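Local coordinates for IG hypothetical 16092 (Bacillus cereus ATCC 14579, PDB 1YQH), which is of unknown function but, as a UPF0045 (DUF77) protein of the thiamine-binding family, may bind thiamine, at residues Gln7-Ser13 against Met46-Gly52. Residues are numbered along the deposited sequence; the frame is centred on the assembly and turned at random.
Sequences QVTMSFS and METTLEG
F12 leans from its strand over the neighbouring one, where CD2 and CE2 of its ring reach L50 and T48. With CG lodged between the backbone N and the carbonyl carbon (chi1 86°), the ring lies alongside the T48 side chain, both pointing the same way, and CE2 of F12 is 3.9 Å from CB of T48. L50 comes across at an angle and sets its CD1 4.0 Å from CD2 of F12. Helices 23-36 and 54-70 cover this apolar face, V34 touching both F12 and L50. V8, M10 and F12 pair reciprocally through backbone hydrogen bonds with G52, L50 and T48 in turn; that from L50 N to M10 O is nearly straight at 172°. On the other face, the methyls of T9 and T49 meet, CG2 to CG2 at 4.0 Å. In the conformer described, E47 turns OE1 back to accept from S13 OG at 2.9 Å, on the syn side but 28° out of the carboxylate plane. A water bridges E47 OE1 and S11 OG, which also hydrogen-bonds E47 of the second subunit, while E47 OE2 forms a salt bridge with K81 of that subunit. These are the two central strands of a ferredoxin-like sheet, helices on one face and a subunit interface on the other.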
loop_
_atom_site.group_PDB
_atom_site.type_symbol
_atom_site.label_atom_id
_atom_site.label_comp_id
_atom_site.label_asym_id
_atom_site.label_seq_id
_atom_site.Cartn_x
_atom_site.Cartn_y
_atom_site.Cartn_z
ATOM N N GLN A 7 -15.330 1.077 -15.659
ATOM C CA GLN A 7 -14.956 1.682 -14.390
ATOM C C GLN A 7 -13.792 0.951 -13.739
ATOM O O GLN A 7 -13.582 -0.239 -13.974
ATOM C CB GLN A 7 -16.143 1.694 -13.430
ATOM C CG GLN A 7 -17.076 2.879 -13.631
ATOM C CD GLN A 7 -18.333 2.787 -12.790
ATOM O OE1 GLN A 7 -18.882 3.802 -12.373
ATOM N NE2 GLN A 7 -18.792 1.572 -12.535
ATOM N N VAL A 8 -13.034 1.690 -12.939
ATOM C CA VAL A 8 -12.106 1.088 -11.985
ATOM C C VAL A 8 -12.639 1.420 -10.590
ATOM O O VAL A 8 -13.468 2.331 -10.405
ATOM C CB VAL A 8 -10.615 1.574 -12.131
ATOM C CG1 VAL A 8 -10.098 1.324 -13.541
ATOM C CG2 VAL A 8 -10.447 3.045 -11.743
ATOM N N THR A 9 -12.179 0.657 -9.612
ATOM C CA THR A 9 -12.335 1.011 -8.219
ATOM C C THR A 9 -10.904 1.221 -7.681
ATOM O O THR A 9 -9.971 0.529 -8.094
ATOM C CB THR A 9 -13.118 -0.100 -7.471
ATOM O OG1 THR A 9 -14.435 -0.217 -8.059
ATOM C CG2 THR A 9 -13.271 0.225 -5.997
HETATM N N MSE A 10 -10.741 2.197 -6.798
HETATM C CA MSE A 10 -9.429 2.606 -6.318
HETATM C C MSE A 10 -9.580 3.024 -4.856
HETATM O O MSE A 10 -10.665 3.442 -4.442
HETATM C CB MSE A 10 -8.974 3.802 -7.158
HETATM C CG MSE A 10 -7.583 4.308 -6.896
HETATM SE SE MSE A 10 -7.276 5.878 -7.990
HETATM C CE MSE A 10 -7.356 5.065 -9.787
ATOM N N SER A 11 -8.522 2.868 -4.064
ATOM C CA SER A 11 -8.450 3.576 -2.803
ATOM C C SER A 11 -7.165 4.364 -2.739
ATOM O O SER A 11 -6.193 4.049 -3.443
ATOM C CB SER A 11 -8.577 2.627 -1.602
ATOM O OG SER A 11 -7.459 1.765 -1.505
ATOM N N PHE A 12 -7.158 5.407 -1.920
ATOM C CA PHE A 12 -5.937 6.172 -1.745
ATOM C C PHE A 12 -5.914 6.832 -0.390
ATOM O O PHE A 12 -6.957 7.021 0.262
ATOM C CB PHE A 12 -5.790 7.235 -2.865
ATOM C CG PHE A 12 -6.507 8.539 -2.581
ATOM C CD1 PHE A 12 -5.791 9.662 -2.141
ATOM C CD2 PHE A 12 -7.891 8.652 -2.754
ATOM C CE1 PHE A 12 -6.431 10.871 -1.877
ATOM C CE2 PHE A 12 -8.541 9.861 -2.495
ATOM C CZ PHE A 12 -7.817 10.974 -2.055
ATOM N N SER A 13 -4.712 7.193 0.028
ATOM C CA SER A 13 -4.548 8.004 1.220
ATOM C C SER A 13 -3.386 8.965 1.029
ATOM O O SER A 13 -2.494 8.702 0.217
ATOM C CB SER A 13 -4.328 7.108 2.441
ATOM O OG SER A 13 -3.227 6.246 2.241
HETATM N N MSE A 46 -8.616 4.583 7.032
HETATM C CA MSE A 46 -7.221 4.474 6.541
HETATM C C MSE A 46 -7.033 4.866 5.075
HETATM O O MSE A 46 -5.925 5.233 4.672
HETATM C CB MSE A 46 -6.683 3.033 6.722
HETATM C CG MSE A 46 -6.740 2.506 8.183
HETATM SE SE MSE A 46 -5.687 3.571 9.413
HETATM C CE MSE A 46 -3.944 3.114 8.717
ATOM N N GLU A 47 -8.119 4.771 4.298
ATOM C CA GLU A 47 -8.117 4.957 2.838
ATOM C C GLU A 47 -9.470 5.516 2.400
ATOM O O GLU A 47 -10.489 5.224 3.031
ATOM C CB GLU A 47 -7.920 3.610 2.103
ATOM C CG GLU A 47 -6.742 2.726 2.531
ATOM C CD GLU A 47 -5.373 3.386 2.373
ATOM O OE1 GLU A 47 -5.190 4.283 1.518
ATOM O OE2 GLU A 47 -4.463 2.992 3.123
ATOM N N THR A 48 -9.480 6.301 1.319
ATOM C CA THR A 48 -10.731 6.755 0.697
ATOM C C THR A 48 -10.905 5.955 -0.579
ATOM O O THR A 48 -9.957 5.848 -1.379
ATOM C CB THR A 48 -10.655 8.269 0.401
ATOM O OG1 THR A 48 -10.703 8.966 1.648
ATOM C CG2 THR A 48 -11.819 8.756 -0.504
ATOM N N THR A 49 -12.095 5.383 -0.753
ATOM C CA THR A 49 -12.413 4.577 -1.930
ATOM C C THR A 49 -13.060 5.475 -2.981
ATOM O O THR A 49 -13.896 6.308 -2.625
ATOM C CB THR A 49 -13.400 3.449 -1.565
ATOM O OG1 THR A 49 -12.850 2.678 -0.491
ATOM C CG2 THR A 49 -13.645 2.533 -2.784
ATOM N N LEU A 50 -12.668 5.285 -4.245
ATOM C CA LEU A 50 -13.232 5.972 -5.413
ATOM C C LEU A 50 -13.699 4.967 -6.463
ATOM O O LEU A 50 -13.128 3.877 -6.593
ATOM C CB LEU A 50 -12.176 6.876 -6.070
ATOM C CG LEU A 50 -11.387 7.838 -5.182
ATOM C CD1 LEU A 50 -10.281 8.545 -5.962
ATOM C CD2 LEU A 50 -12.330 8.867 -4.534
ATOM N N GLU A 51 -14.727 5.343 -7.227
ATOM C CA GLU A 51 -15.169 4.523 -8.346
ATOM C C GLU A 51 -15.353 5.434 -9.549
ATOM O O GLU A 51 -15.905 6.515 -9.414
ATOM C CB GLU A 51 -16.495 3.849 -7.986
ATOM C CG GLU A 51 -17.082 2.985 -9.084
ATOM C CD GLU A 51 -18.452 2.446 -8.705
ATOM O OE1 GLU A 51 -18.520 1.493 -7.916
ATOM O OE2 GLU A 51 -19.466 2.976 -9.188
ATOM N N GLY A 52 -14.884 4.999 -10.716
ATOM C CA GLY A 52 -15.059 5.787 -11.935
ATOM C C GLY A 52 -13.978 5.525 -12.960
ATOM O O GLY A 52 -13.353 4.463 -12.968
HETATM O O HOH W 1 -4.658 2.972 -0.943
HETATM O O HOH W 2 -7.848 9.078 2.741
#